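Local coordinates for probable transcriptional regulatory protein aq_1575 (Aquifex aeolicus, PDB 1LFP) that probably binds DNA and takes part in regulating transcription in the cytoplasm, at residues K27-I32 and W63-R68; L49-E54 and E182-L187; S111-V116 and G122-S127; E151-A156 and E162-G167; K220-L225 and V234-E239. One frame throughout, in Å; residues are numbered along the deposited sequence.

Interaction 1. Residues K27-I32 and W63-R68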
# COMPACT_ATOMS: atom_id res chain seq x y z
N LYS A 27 1.67 10.36 4.51
CA LYS A 27 1.56 8.92 4.65
C LYS A 27 2.88 8.32 5.10
O LYS A 27 2.90 7.36 5.89
CB LYS A 27 1.04 8.31 3.33
CG LYS A 27 -0.40 8.81 3.05
CD LYS A 27 -1.08 8.26 1.79
CE LYS A 27 -2.59 8.71 1.79
NZ LYS A 27 -3.33 8.13 0.65
N LEU A 28 4.01 8.86 4.63
CA LEU A 28 5.27 8.29 5.08
C LEU A 28 5.48 8.58 6.57
O LEU A 28 6.04 7.75 7.30
CB LEU A 28 6.43 8.81 4.25
CG LEU A 28 6.62 8.09 2.91
CD1 LEU A 28 7.24 6.73 3.15
CD2 LEU A 28 5.32 7.92 2.19
N ILE A 29 5.06 9.76 7.00
CA ILE A 29 5.16 10.16 8.41
C ILE A 29 4.33 9.18 9.26
O ILE A 29 4.80 8.72 10.32
CB ILE A 29 4.62 11.59 8.58
CG1 ILE A 29 5.62 12.58 7.94
CG2 ILE A 29 4.37 11.86 10.06
CD1 ILE A 29 5.21 14.02 8.01
N ARG A 30 3.11 8.89 8.81
CA ARG A 30 2.24 7.95 9.54
C ARG A 30 2.90 6.58 9.70
O ARG A 30 2.87 5.99 10.77
CB ARG A 30 0.93 7.73 8.78
CG ARG A 30 -0.30 8.20 9.47
CD ARG A 30 -0.32 9.66 9.55
NE ARG A 30 -1.68 10.15 9.68
CZ ARG A 30 -2.35 10.77 8.72
NH1 ARG A 30 -1.76 10.99 7.55
NH2 ARG A 30 -3.60 11.15 8.92
N GLU A 31 3.48 6.06 8.61
CA GLU A 31 4.16 4.76 8.64
C GLU A 31 5.30 4.75 9.65
O GLU A 31 5.49 3.78 10.41
CB GLU A 31 4.62 4.38 7.23
CG GLU A 31 5.47 3.11 7.12
CD GLU A 31 4.81 1.80 7.63
OE1 GLU A 31 5.57 0.82 7.77
OE2 GLU A 31 3.58 1.71 7.86
N ILE A 32 6.06 5.84 9.71
CA ILE A 32 7.17 5.90 10.67
C ILE A 32 6.61 5.93 12.10
O ILE A 32 7.17 5.28 13.01
CB ILE A 32 8.01 7.15 10.39
CG1 ILE A 32 8.83 6.89 9.11
CG2 ILE A 32 9.00 7.44 11.55
CD1 ILE A 32 9.55 8.14 8.66
N TRP A 63 15.11 15.15 6.52
CA TRP A 63 15.44 14.26 7.61
C TRP A 63 14.84 14.74 8.92
O TRP A 63 14.59 13.95 9.81
CB TRP A 63 16.95 14.13 7.73
CG TRP A 63 17.59 13.54 6.49
CD1 TRP A 63 16.98 13.19 5.31
CD2 TRP A 63 18.97 13.22 6.34
NE1 TRP A 63 17.91 12.67 4.43
CE2 TRP A 63 19.14 12.69 5.04
CE3 TRP A 63 20.09 13.34 7.17
CZ2 TRP A 63 20.40 12.27 4.55
CZ3 TRP A 63 21.35 12.92 6.69
CH2 TRP A 63 21.48 12.40 5.39
N GLU A 64 14.64 16.04 9.05
CA GLU A 64 14.07 16.59 10.27
C GLU A 64 12.65 16.07 10.44
O GLU A 64 12.17 15.88 11.55
CB GLU A 64 14.08 18.11 10.18
CG GLU A 64 13.64 18.58 8.81
CD GLU A 64 14.78 19.15 7.97
OE1 GLU A 64 15.76 18.40 7.61
OE2 GLU A 64 14.66 20.37 7.68
N ASN A 65 11.95 15.81 9.34
CA ASN A 65 10.59 15.26 9.46
C ASN A 65 10.60 13.80 9.87
O ASN A 65 9.67 13.31 10.49
CB ASN A 65 9.83 15.36 8.15
CG ASN A 65 9.25 16.73 7.94
OD1 ASN A 65 8.16 17.06 8.47
ND2 ASN A 65 9.96 17.54 7.17
N ILE A 66 11.63 13.08 9.45
CA ILE A 66 11.73 11.70 9.79
C ILE A 66 11.96 11.62 11.32
O ILE A 66 11.33 10.85 12.03
CB ILE A 66 12.89 11.06 9.05
CG1 ILE A 66 12.71 11.22 7.54
CG2 ILE A 66 12.99 9.59 9.43
CD1 ILE A 66 13.85 10.56 6.73
N GLU A 67 12.88 12.44 11.82
CA GLU A 67 13.17 12.43 13.26
C GLU A 67 11.94 12.79 14.09
O GLU A 67 11.62 12.15 15.11
CB GLU A 67 14.30 13.42 13.54
CG GLU A 67 14.68 13.58 14.98
CD GLU A 67 15.78 14.61 15.14
OE1 GLU A 67 16.91 14.34 14.67
OE2 GLU A 67 15.50 15.69 15.70
N ARG A 68 11.24 13.82 13.66
CA ARG A 68 10.05 14.30 14.34
C ARG A 68 9.00 13.19 14.44
O ARG A 68 8.39 12.98 15.49
CB ARG A 68 9.50 15.51 13.60
CG ARG A 68 8.32 16.19 14.26
CD ARG A 68 8.49 17.72 14.19
NE ARG A 68 8.92 18.17 12.87
CZ ARG A 68 9.60 19.29 12.62
NH1 ARG A 68 9.94 20.12 13.59
NH2 ARG A 68 9.95 19.57 11.38
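Asn-65 and Ile-66 are the two residues of 63-68 that meet Ile-29 and Ile-32 of helix 21-39. Asn-65 comes first along the chain, and it offers its side-chain oxygen: OD1 of Asn-65 lies 4.3 Å from CD1 of Ile-29, a loose brush of an amide against a methyl. The extended outer arm of Ile-29 (chi2 179°) carries that methyl across, although its CB does not point at the other helix. Ile-29 continues onto Ala-69, one turn further along helix 63-74, and onto Met-61.

Ile-66 follows, with its CB directed away from 27-32. Its CG2 branch, placed anti to the backbone N, nevertheless stays within reach of Ile-32, whose CD1 comes to 3.8 Å from Ile-66 CG2. Ile-32 does point across, and its own CG2 lies 4.2 Å from the backbone O of Ile-66. Beyond this pair Ile-66 packs on Ala-56 and Lys-57 of helix 47-58, while Ile-32 also touches Ala-52 of that helix.

The backbones run close, with CA of Ile-29 and CA of Ile-66 only 6.9 Å apart. With methyl against methyl at Ile-32 and Ile-66, and a methyl only brushing an amide oxygen at the more open side, this contact within the helical N-terminal region probably depends on shape and partial burial rather than on directed bonds.

Interaction 2. Residues L49-E54 and E182-L187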
# COMPACT_ATOMS: atom_id res chain seq x y z
N LEU A 49 10.65 -0.04 10.94
CA LEU A 49 11.08 1.34 11.06
C LEU A 49 12.28 1.62 10.18
O LEU A 49 12.38 2.66 9.53
CB LEU A 49 11.41 1.67 12.53
CG LEU A 49 11.92 3.09 12.73
CD1 LEU A 49 10.84 4.09 12.24
CD2 LEU A 49 12.24 3.31 14.21
N ARG A 50 13.20 0.66 10.13
CA ARG A 50 14.38 0.80 9.31
C ARG A 50 13.95 1.02 7.85
O ARG A 50 14.49 1.85 7.12
CB ARG A 50 15.21 -0.48 9.44
CG ARG A 50 16.67 -0.34 9.15
CD ARG A 50 17.47 -0.45 10.45
NE ARG A 50 16.89 -1.43 11.39
CZ ARG A 50 16.96 -2.75 11.24
NH1 ARG A 50 17.58 -3.27 10.18
NH2 ARG A 50 16.42 -3.55 12.14
N THR A 51 12.91 0.31 7.44
CA THR A 51 12.45 0.42 6.07
C THR A 51 11.67 1.69 5.81
O THR A 51 11.74 2.27 4.72
CB THR A 51 11.58 -0.78 5.72
OG1 THR A 51 12.35 -1.98 5.93
CG2 THR A 51 11.13 -0.69 4.27
N ALA A 52 10.91 2.12 6.81
CA ALA A 52 10.11 3.34 6.67
C ALA A 52 11.04 4.53 6.57
O ALA A 52 10.80 5.48 5.82
CB ALA A 52 9.19 3.50 7.86
N ILE A 53 12.13 4.48 7.34
CA ILE A 53 13.10 5.57 7.31
C ILE A 53 13.76 5.63 5.94
O ILE A 53 13.92 6.70 5.37
CB ILE A 53 14.18 5.37 8.40
CG1 ILE A 53 13.56 5.68 9.77
CG2 ILE A 53 15.41 6.27 8.12
CD1 ILE A 53 14.51 5.48 10.94
N GLU A 54 14.11 4.47 5.40
CA GLU A 54 14.75 4.39 4.10
C GLU A 54 13.89 4.91 2.95
O GLU A 54 14.39 5.57 2.04
CB GLU A 54 15.14 2.93 3.86
CG GLU A 54 15.64 2.60 2.49
CD GLU A 54 15.61 1.10 2.24
OE1 GLU A 54 16.22 0.35 3.04
OE2 GLU A 54 14.98 0.67 1.25
N GLU A 182 13.54 -10.29 4.60
CA GLU A 182 14.62 -11.20 4.24
C GLU A 182 14.72 -11.20 2.75
O GLU A 182 15.82 -11.22 2.20
CB GLU A 182 14.32 -12.60 4.76
CG GLU A 182 15.47 -13.56 4.62
CD GLU A 182 15.11 -14.95 5.10
OE1 GLU A 182 14.97 -15.15 6.33
OE2 GLU A 182 14.95 -15.85 4.25
N VAL A 183 13.57 -11.22 2.07
CA VAL A 183 13.58 -11.21 0.61
C VAL A 183 14.11 -9.86 0.08
O VAL A 183 14.91 -9.82 -0.84
CB VAL A 183 12.17 -11.50 0.07
CG1 VAL A 183 12.07 -11.18 -1.41
CG2 VAL A 183 11.85 -12.96 0.33
N LYS A 184 13.67 -8.77 0.69
CA LYS A 184 14.10 -7.45 0.30
C LYS A 184 15.62 -7.39 0.35
O LYS A 184 16.28 -6.95 -0.60
CB LYS A 184 13.54 -6.40 1.28
CG LYS A 184 14.06 -4.97 1.03
CD LYS A 184 13.39 -4.02 2.04
CE LYS A 184 13.83 -2.60 1.85
NZ LYS A 184 15.15 -2.32 2.47
N GLU A 185 16.16 -7.85 1.48
CA GLU A 185 17.61 -7.86 1.72
C GLU A 185 18.35 -8.67 0.65
O GLU A 185 19.34 -8.22 0.06
CB GLU A 185 17.89 -8.46 3.10
CG GLU A 185 19.26 -8.13 3.64
CD GLU A 185 19.18 -7.17 4.82
OE1 GLU A 185 18.68 -7.58 5.89
OE2 GLU A 185 19.61 -6.00 4.66
N ASN A 186 17.85 -9.86 0.38
CA ASN A 186 18.47 -10.72 -0.63
C ASN A 186 18.41 -10.15 -2.03
O ASN A 186 19.30 -10.39 -2.85
CB ASN A 186 17.83 -12.10 -0.58
CG ASN A 186 18.30 -12.91 0.63
OD1 ASN A 186 17.65 -13.86 1.04
ND2 ASN A 186 19.45 -12.53 1.18
N LEU A 187 17.34 -9.40 -2.32
CA LEU A 187 17.20 -8.78 -3.63
C LEU A 187 18.16 -7.59 -3.73
O LEU A 187 18.78 -7.37 -4.76
CB LEU A 187 15.77 -8.25 -3.86
CG LEU A 187 14.74 -9.34 -4.16
CD1 LEU A 187 13.31 -8.74 -4.07
CD2 LEU A 187 15.03 -9.98 -5.59
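Glu-54 and Lys-184 form a salt bridge between helix 47-58 and helix 180-188. The ammonium of Lys-184 gives the stronger of its two bonds to one carboxylate oxygen: NZ of Lys-184 is 2.9 Å from OE1 of Glu-54, reached on the syn side and 15° out of the carboxylate plane. The second bond, from NZ of Lys-184 to OE2 of Glu-54, is weak at 3.2 Å. The lysine chain runs straight out of its helix and turns at the last bond (chi4 -80°), which swings the nitrogen onto the approaching glutamate. Glu-188 of the same helix is a second, more distant charge, in a long and weak ion pair with NZ of Lys-184. An alanine in place of Glu-54 would probably leave the ammonium of this buried lysine without its main counter-charge and let the end of the lysine turn more freely.

The apolar share is small. CG2 of Thr-51 lies 4.1 Å from CE of Lys-184, the two side chains passing alongside, pointed opposite ways, while the hydroxyl of Thr-51 turns back to the carbonyl of Pro-47 in its own helix.

With the nearest CA atoms, those of Thr-51 and Lys-184, 9.9 Å apart, the long side chains of Glu-54 and Lys-184 span the gap: an interhelical salt bridge joining the N-terminal family region to the following one.

Interaction 3. Residues S111-V116 and G122-S127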
# COMPACT_ATOMS: atom_id res chain seq x y z
N SER A 111 -16.43 7.13 9.20
CA SER A 111 -17.45 7.89 8.51
C SER A 111 -16.95 8.40 7.15
O SER A 111 -17.66 8.36 6.16
CB SER A 111 -17.93 9.03 9.41
OG SER A 111 -18.86 9.86 8.74
N GLU A 112 -15.71 8.85 7.08
CA GLU A 112 -15.20 9.33 5.80
C GLU A 112 -15.21 8.17 4.80
O GLU A 112 -15.58 8.34 3.62
CB GLU A 112 -13.76 9.82 5.95
CG GLU A 112 -13.52 10.80 7.09
CD GLU A 112 -12.04 11.07 7.34
OE1 GLU A 112 -11.31 11.36 6.37
OE2 GLU A 112 -11.59 11.01 8.50
N VAL A 113 -14.82 7.00 5.27
CA VAL A 113 -14.74 5.84 4.38
C VAL A 113 -16.11 5.37 3.97
O VAL A 113 -16.36 5.09 2.79
CB VAL A 113 -13.93 4.72 5.04
CG1 VAL A 113 -14.07 3.44 4.24
CG2 VAL A 113 -12.46 5.12 5.11
N ARG A 114 -17.04 5.34 4.93
CA ARG A 114 -18.40 4.95 4.65
C ARG A 114 -18.95 5.90 3.60
O ARG A 114 -19.53 5.44 2.66
CB ARG A 114 -19.28 5.00 5.90
CG ARG A 114 -20.67 4.36 5.69
CD ARG A 114 -21.47 4.29 6.99
NE ARG A 114 -20.77 3.53 8.04
CZ ARG A 114 -20.72 2.20 8.11
NH1 ARG A 114 -21.34 1.44 7.20
NH2 ARG A 114 -20.04 1.62 9.09
N HIS A 115 -18.73 7.22 3.77
CA HIS A 115 -19.25 8.18 2.81
C HIS A 115 -18.69 7.89 1.44
O HIS A 115 -19.43 7.90 0.47
CB HIS A 115 -18.90 9.64 3.17
CG HIS A 115 -19.76 10.23 4.25
ND1 HIS A 115 -19.72 9.80 5.56
CD2 HIS A 115 -20.70 11.21 4.21
CE1 HIS A 115 -20.60 10.49 6.28
NE2 HIS A 115 -21.20 11.35 5.48
N VAL A 116 -17.38 7.65 1.36
CA VAL A 116 -16.79 7.37 0.04
C VAL A 116 -17.44 6.16 -0.61
O VAL A 116 -17.75 6.16 -1.80
CB VAL A 116 -15.27 7.10 0.14
CG1 VAL A 116 -14.72 6.76 -1.24
CG2 VAL A 116 -14.56 8.31 0.75
N GLY A 122 -21.01 1.84 -3.52
CA GLY A 122 -20.47 0.70 -2.80
C GLY A 122 -21.10 0.66 -1.43
O GLY A 122 -22.08 1.37 -1.17
N ASN A 123 -20.51 -0.12 -0.54
CA ASN A 123 -21.02 -0.27 0.81
C ASN A 123 -19.97 -0.76 1.78
O ASN A 123 -19.47 -1.86 1.64
CB ASN A 123 -22.16 -1.28 0.84
CG ASN A 123 -22.88 -1.29 2.15
OD1 ASN A 123 -23.40 -2.32 2.58
ND2 ASN A 123 -22.94 -0.13 2.80
N LEU A 124 -19.66 0.06 2.77
CA LEU A 124 -18.70 -0.35 3.78
C LEU A 124 -19.38 -1.41 4.62
O LEU A 124 -20.54 -1.24 5.03
CB LEU A 124 -18.34 0.84 4.65
CG LEU A 124 -17.39 0.56 5.81
CD1 LEU A 124 -16.07 -0.07 5.35
CD2 LEU A 124 -17.16 1.90 6.47
N GLY A 125 -18.68 -2.51 4.88
CA GLY A 125 -19.24 -3.60 5.66
C GLY A 125 -18.54 -3.71 7.01
O GLY A 125 -17.80 -2.80 7.42
N ALA A 126 -18.77 -4.82 7.68
CA ALA A 126 -18.20 -5.06 8.98
C ALA A 126 -16.91 -5.84 8.88
O ALA A 126 -16.61 -6.44 7.84
CB ALA A 126 -19.17 -5.83 9.85
N SER A 127 -16.14 -5.82 9.96
CA SER A 127 -14.89 -6.53 10.02
C SER A 127 -15.14 -7.97 9.64
O SER A 127 -16.07 -8.61 10.15
CB SER A 127 -14.32 -6.47 11.44
OG SER A 127 -13.89 -5.17 11.76
O HOH W 1 -20.99 2.49 2.89
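This is apolar helix-to-strand packing at the edge of the five-stranded mixed sheet, where Leu-124 of strand 123-124 presses onto Val-113 and Arg-114 of helix 106-119. Leu-124 points at the helix and supplies nearly half of the 187 Å² buried. Its CD2 is the working methyl. It lies 4.1 Å from CG1 of Val-113 and 3.8 Å from CB of Arg-114. The same methyl sits over the centre of the Arg-114 guanidinium, 3.9 Å above its plane, because a bend at chi3 (-58°) folds the end of the arginine back over the leucine. The flat cation therefore works here as a lid, face on to a methyl.

A water adds a polar bridge beside this packing. It accepts a bond from the backbone N of Leu-124 at 2.8 Å and another from ND2 of Asn-123 at 3.3 Å, and donates weakly to the carbonyl O of Arg-114, so one molecule links helix and strand.

Leu-124 also touches Thr-110 and Phe-117 of the same helix. Asn-123 and Gly-125 bond through their backbones to Tyr-90 and Glu-88, which ties the short strand to strand 83-91, while Val-113 reaches across to Leu-225 of helix 212-226.

Interaction 4. Residues E151-A156 and E162-G167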
# COMPACT_ATOMS: atom_id res chain seq x y z
N GLU A 151 15.87 -10.23 -16.28
CA GLU A 151 16.78 -10.27 -15.15
C GLU A 151 16.04 -10.32 -13.83
O GLU A 151 16.38 -11.10 -12.94
CB GLU A 151 17.69 -9.04 -15.16
CG GLU A 151 18.26 -8.68 -13.81
CD GLU A 151 18.27 -7.18 -13.56
OE1 GLU A 151 18.19 -6.78 -12.37
OE2 GLU A 151 18.36 -6.41 -14.54
N LEU A 152 15.02 -9.49 -13.72
CA LEU A 152 14.25 -9.43 -12.51
C LEU A 152 13.43 -10.70 -12.26
O LEU A 152 13.35 -11.18 -11.13
CB LEU A 152 13.31 -8.25 -12.55
CG LEU A 152 12.57 -8.17 -11.22
CD1 LEU A 152 13.45 -7.46 -10.19
CD2 LEU A 152 11.25 -7.48 -11.41
N LEU A 153 12.82 -11.21 -13.33
CA LEU A 153 12.02 -12.42 -13.22
C LEU A 153 12.93 -13.51 -12.66
O LEU A 153 12.52 -14.25 -11.77
CB LEU A 153 11.45 -12.81 -14.60
CG LEU A 153 9.93 -12.78 -14.88
CD1 LEU A 153 9.17 -11.86 -13.94
CD2 LEU A 153 9.71 -12.36 -16.31
N GLU A 154 14.17 -13.59 -13.14
CA GLU A 154 15.08 -14.61 -12.66
C GLU A 154 15.47 -14.37 -11.20
O GLU A 154 15.45 -15.28 -10.38
CB GLU A 154 16.36 -14.67 -13.51
CG GLU A 154 17.40 -13.61 -13.15
CD GLU A 154 18.82 -14.01 -13.51
OE1 GLU A 154 19.76 -13.24 -13.18
OE2 GLU A 154 19.00 -15.09 -14.12
N LYS A 155 15.82 -13.13 -10.87
CA LYS A 155 16.20 -12.85 -9.50
C LYS A 155 15.10 -13.12 -8.50
O LYS A 155 15.36 -13.61 -7.40
CB LYS A 155 16.71 -11.42 -9.38
CG LYS A 155 18.13 -11.29 -9.92
CD LYS A 155 18.64 -9.86 -9.88
CE LYS A 155 19.90 -9.73 -10.71
NZ LYS A 155 20.32 -8.29 -10.81
N ALA A 156 13.86 -12.82 -8.87
CA ALA A 156 12.74 -13.06 -7.95
C ALA A 156 12.69 -14.56 -7.61
O ALA A 156 12.56 -14.94 -6.44
CB ALA A 156 11.42 -12.61 -8.58
N GLU A 162 6.98 -15.61 -3.72
CA GLU A 162 5.67 -16.24 -3.71
C GLU A 162 4.96 -16.03 -5.06
O GLU A 162 4.27 -16.94 -5.56
CB GLU A 162 4.86 -15.63 -2.55
CG GLU A 162 3.48 -16.21 -2.33
CD GLU A 162 3.50 -17.59 -1.70
OE1 GLU A 162 2.42 -18.19 -1.64
OE2 GLU A 162 4.57 -18.06 -1.26
N ASP A 163 5.16 -14.86 -5.67
CA ASP A 163 4.51 -14.52 -6.93
C ASP A 163 5.15 -13.28 -7.56
O ASP A 163 5.58 -12.37 -6.86
CB ASP A 163 3.03 -14.23 -6.67
CG ASP A 163 2.22 -14.15 -7.94
OD1 ASP A 163 1.05 -13.72 -7.85
OD2 ASP A 163 2.75 -14.53 -9.01
N VAL A 164 5.24 -13.24 -8.89
CA VAL A 164 5.83 -12.08 -9.54
C VAL A 164 5.01 -11.60 -10.72
O VAL A 164 4.48 -12.40 -11.49
CB VAL A 164 7.23 -12.38 -10.04
CG1 VAL A 164 8.14 -12.71 -8.87
CG2 VAL A 164 7.17 -13.55 -11.02
N GLN A 165 4.88 -10.30 -10.85
CA GLN A 165 4.13 -9.76 -11.97
C GLN A 165 4.82 -8.53 -12.54
O GLN A 165 4.92 -7.51 -11.88
CB GLN A 165 2.69 -9.45 -11.56
CG GLN A 165 2.51 -8.55 -10.36
CD GLN A 165 1.05 -8.43 -9.96
OE1 GLN A 165 0.44 -9.41 -9.53
NE2 GLN A 165 0.48 -7.24 -10.12
N PRO A 166 5.31 -8.62 -13.79
CA PRO A 166 5.99 -7.49 -14.42
C PRO A 166 5.06 -6.29 -14.51
O PRO A 166 3.84 -6.44 -14.41
CB PRO A 166 6.36 -8.02 -15.81
CG PRO A 166 6.36 -9.52 -15.65
CD PRO A 166 5.18 -9.74 -14.74
N GLY A 167 5.64 -5.11 -14.71
CA GLY A 167 4.86 -3.89 -14.83
C GLY A 167 5.47 -2.96 -15.85
O GLY A 167 6.64 -3.09 -16.21
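Val-164 holds CG1 anti to its carbonyl carbon and CG2 in the cramped place between backbone N and carbonyl (chi1 -63°), which presents one methyl to Ala-156 and the other to Leu-153. Leu-153 is less regular: chi1 of -115° and chi2 of 23° both lie far from staggered values, yet they bring its CD1 over to the strand although its CB points elsewhere. The setting is a helix packed on an antiparallel sheet. Helix 149-159 leads through a short turn into 163-165, an outermost strand of the four-stranded sheet, and a classic beta bulge, Glu-162 and Asp-163 both facing Tyr-174, lies where the strand begins.

The outer part of the contact belongs to Leu-153. Its CD1 touches two residues, lying 3.9 Å from CG2 of Val-164 and 4.0 Å from CG of Pro-166, the leucine and proline side chains crossing at about a right angle. The proline leans in turn on His-171 of the next strand, and Leu-152, on the inner flank of the helix, also rests on His-171.

Along the helix a salt bridge runs from Lys-155 NZ to Glu-151 OE1, 3.0 Å apart, with the nitrogen well above the carboxylate plane. Lys-155 NZ bonds in addition to the carbonyl of Leu-190, and Glu-151 OE2 to Ser-148.

The inner part is tighter. Ala-156, buried and directed at the strand, brings CB to 3.3 Å from CG1 of Val-164, closer than two such carbons usually pack.

Interaction 5. Residues K220-L225 and V234-E239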
# COMPACT_ATOMS: atom_id res chain seq x y z
N LYS A 220 -13.41 4.89 -9.43
CA LYS A 220 -13.56 6.17 -8.75
C LYS A 220 -13.60 5.97 -7.24
O LYS A 220 -13.09 6.78 -6.47
CB LYS A 220 -14.83 6.87 -9.23
CG LYS A 220 -14.69 7.53 -10.60
CD LYS A 220 -15.90 8.39 -10.92
CE LYS A 220 -15.72 9.16 -12.22
NZ LYS A 220 -15.38 8.24 -13.35
N LEU A 221 -14.23 4.89 -6.83
CA LEU A 221 -14.33 4.60 -5.41
C LEU A 221 -12.94 4.41 -4.84
O LEU A 221 -12.58 5.03 -3.83
CB LEU A 221 -15.17 3.33 -5.21
CG LEU A 221 -15.96 3.25 -3.92
CD1 LEU A 221 -16.94 2.08 -4.01
CD2 LEU A 221 -15.01 3.09 -2.75
N LEU A 222 -12.16 3.55 -5.48
CA LEU A 222 -10.80 3.25 -5.04
C LEU A 222 -9.96 4.51 -5.02
O LEU A 222 -9.21 4.74 -4.07
CB LEU A 222 -10.17 2.19 -5.94
CG LEU A 222 -10.91 0.84 -6.04
CD1 LEU A 222 -10.04 -0.21 -6.72
CD2 LEU A 222 -11.28 0.38 -4.58
N ASN A 223 -10.06 5.32 -6.08
CA ASN A 223 -9.31 6.58 -6.16
C ASN A 223 -9.72 7.51 -5.02
O ASN A 223 -8.88 8.21 -4.45
CB ASN A 223 -9.61 7.32 -7.46
CG ASN A 223 -8.98 6.69 -8.66
OD1 ASN A 223 -9.40 6.95 -9.80
ND2 ASN A 223 -7.96 5.86 -8.44
N ALA A 224 -11.01 7.52 -4.69
CA ALA A 224 -11.53 8.39 -3.65
C ALA A 224 -10.96 7.93 -2.30
O ALA A 224 -10.57 8.76 -1.46
CB ALA A 224 -13.06 8.36 -3.65
N LEU A 225 -10.88 6.61 -2.08
CA LEU A 225 -10.32 6.14 -0.82
C LEU A 225 -8.84 6.54 -0.69
O LEU A 225 -8.35 6.88 0.39
CB LEU A 225 -10.45 4.63 -0.71
CG LEU A 225 -11.90 4.14 -0.61
CD1 LEU A 225 -11.95 2.65 -0.92
CD2 LEU A 225 -12.45 4.44 0.80
N VAL A 234 -5.05 0.59 -0.49
CA VAL A 234 -6.40 0.16 -0.88
C VAL A 234 -6.17 -1.06 -1.77
O VAL A 234 -5.36 -0.99 -2.69
CB VAL A 234 -7.10 1.20 -1.73
CG1 VAL A 234 -8.40 0.63 -2.21
CG2 VAL A 234 -7.36 2.48 -0.91
N ILE A 235 -6.84 -2.16 -1.50
CA ILE A 235 -6.72 -3.41 -2.26
C ILE A 235 -8.08 -3.91 -2.70
O ILE A 235 -9.03 -3.89 -1.93
CB ILE A 235 -6.06 -4.55 -1.43
CG1 ILE A 235 -4.79 -4.04 -0.72
CG2 ILE A 235 -5.65 -5.70 -2.37
CD1 ILE A 235 -4.88 -4.08 0.82
N ALA A 236 -8.19 -4.30 -3.96
CA ALA A 236 -9.48 -4.81 -4.44
C ALA A 236 -9.25 -6.03 -5.29
O ALA A 236 -8.12 -6.28 -5.76
CB ALA A 236 -10.20 -3.73 -5.24
N ASN A 237 -10.29 -6.84 -5.47
CA ASN A 237 -10.12 -8.06 -6.26
C ASN A 237 -10.79 -8.02 -7.63
O ASN A 237 -11.14 -9.08 -8.17
CB ASN A 237 -10.67 -9.28 -5.52
CG ASN A 237 -12.17 -9.26 -5.33
OD1 ASN A 237 -12.74 -10.24 -4.84
ND2 ASN A 237 -12.82 -8.16 -5.69
N PHE A 238 -10.98 -6.83 -8.17
CA PHE A 238 -11.61 -6.72 -9.49
C PHE A 238 -10.74 -7.23 -10.62
O PHE A 238 -9.52 -7.33 -10.52
CB PHE A 238 -11.98 -5.27 -9.80
CG PHE A 238 -10.78 -4.36 -9.97
CD1 PHE A 238 -9.90 -4.50 -11.06
CD2 PHE A 238 -10.49 -3.41 -9.01
CE1 PHE A 238 -8.75 -3.71 -11.17
CE2 PHE A 238 -9.34 -2.61 -9.10
CZ PHE A 238 -8.46 -2.76 -10.19
N GLU A 239 -11.41 -7.52 -11.74
CA GLU A 239 -10.74 -7.96 -12.95
C GLU A 239 -11.39 -7.16 -14.07
O GLU A 239 -12.54 -7.42 -14.42
CB GLU A 239 -10.96 -9.46 -13.17
CG GLU A 239 -10.09 -10.06 -14.26
CD GLU A 239 -8.61 -9.92 -13.98
OE1 GLU A 239 -8.21 -9.99 -12.80
OE2 GLU A 239 -7.84 -9.76 -14.95
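Leu-222 leaves helix 220-225 with its CB directed at strand 234-236, and CG follows in a position anti to the carbonyl carbon (chi1 -58°). CB and CG serve as the stalk, and the two methyls divide the strand between them. Of the two, CD1 meets more of 234-239. It meets the ring of Phe-238 at the edge, near the ring plane, 3.5 Å from CE2 of Phe-238, with CB of Ala-236 following at 3.8 Å from Leu-222 CD1. The other methyl, CD2, turns toward Val-234, earlier in the strand, and lies 3.7 Å from CG1 of Val-234.

Val-234 is shared between two leucines about one helical turn apart. Its remaining methyl, CG2, is 3.8 Å from CB of Leu-225, so the valine sits with one branch against each.

The Phe-238 ring stands where Leu-222 finds it because CG lies between the backbone N and the carbonyl carbon (chi1 66°). Trp-7, near the N-terminus, meets the same ring edge to face and touches Leu-222 as well. Ile-235 points away from the helix, toward Thr-200, Trp-201 and Pro-203 of the second sheet.

Helix 220-225 and strand 234-236 run nearly antiparallel, at 160°, their axes 9.2 Å apart at closest. They belong to the helix and the second strand of a beta-alpha-beta unit, whose first strand, 207-208, lies parallel to and beside 231-239. Every touching atom across the contact is a carbon, so the helix is probably held on its sheet by burial of hydrocarbon and by the fit of methyls against one another and a ring edge.

Interaction 1 and the 49-54 side of interaction 2 lie in the helical N-terminal region; the two contacts have centres about 16 Å apart and touch where Ile-66 packs on Ile-53. Their segments alternate along the chain, and interaction 2 closes a long loop inside which interactions 3 and 4 are nested; interaction 5 follows last. Interactions 3 and 5 reach the same mixed sheet, with centres about 13 Å apart, and meet where Val-116 lies against Ala-224. Interaction 4 belongs to the antiparallel sheet, its centre about 35 Å from that of interaction 3, and touches interaction 2 through Leu-187. Interaction 2 thus joins the N-terminal helices to the antiparallel-sheet part, while interactions 3 and 5 build up the mixed-sheet part.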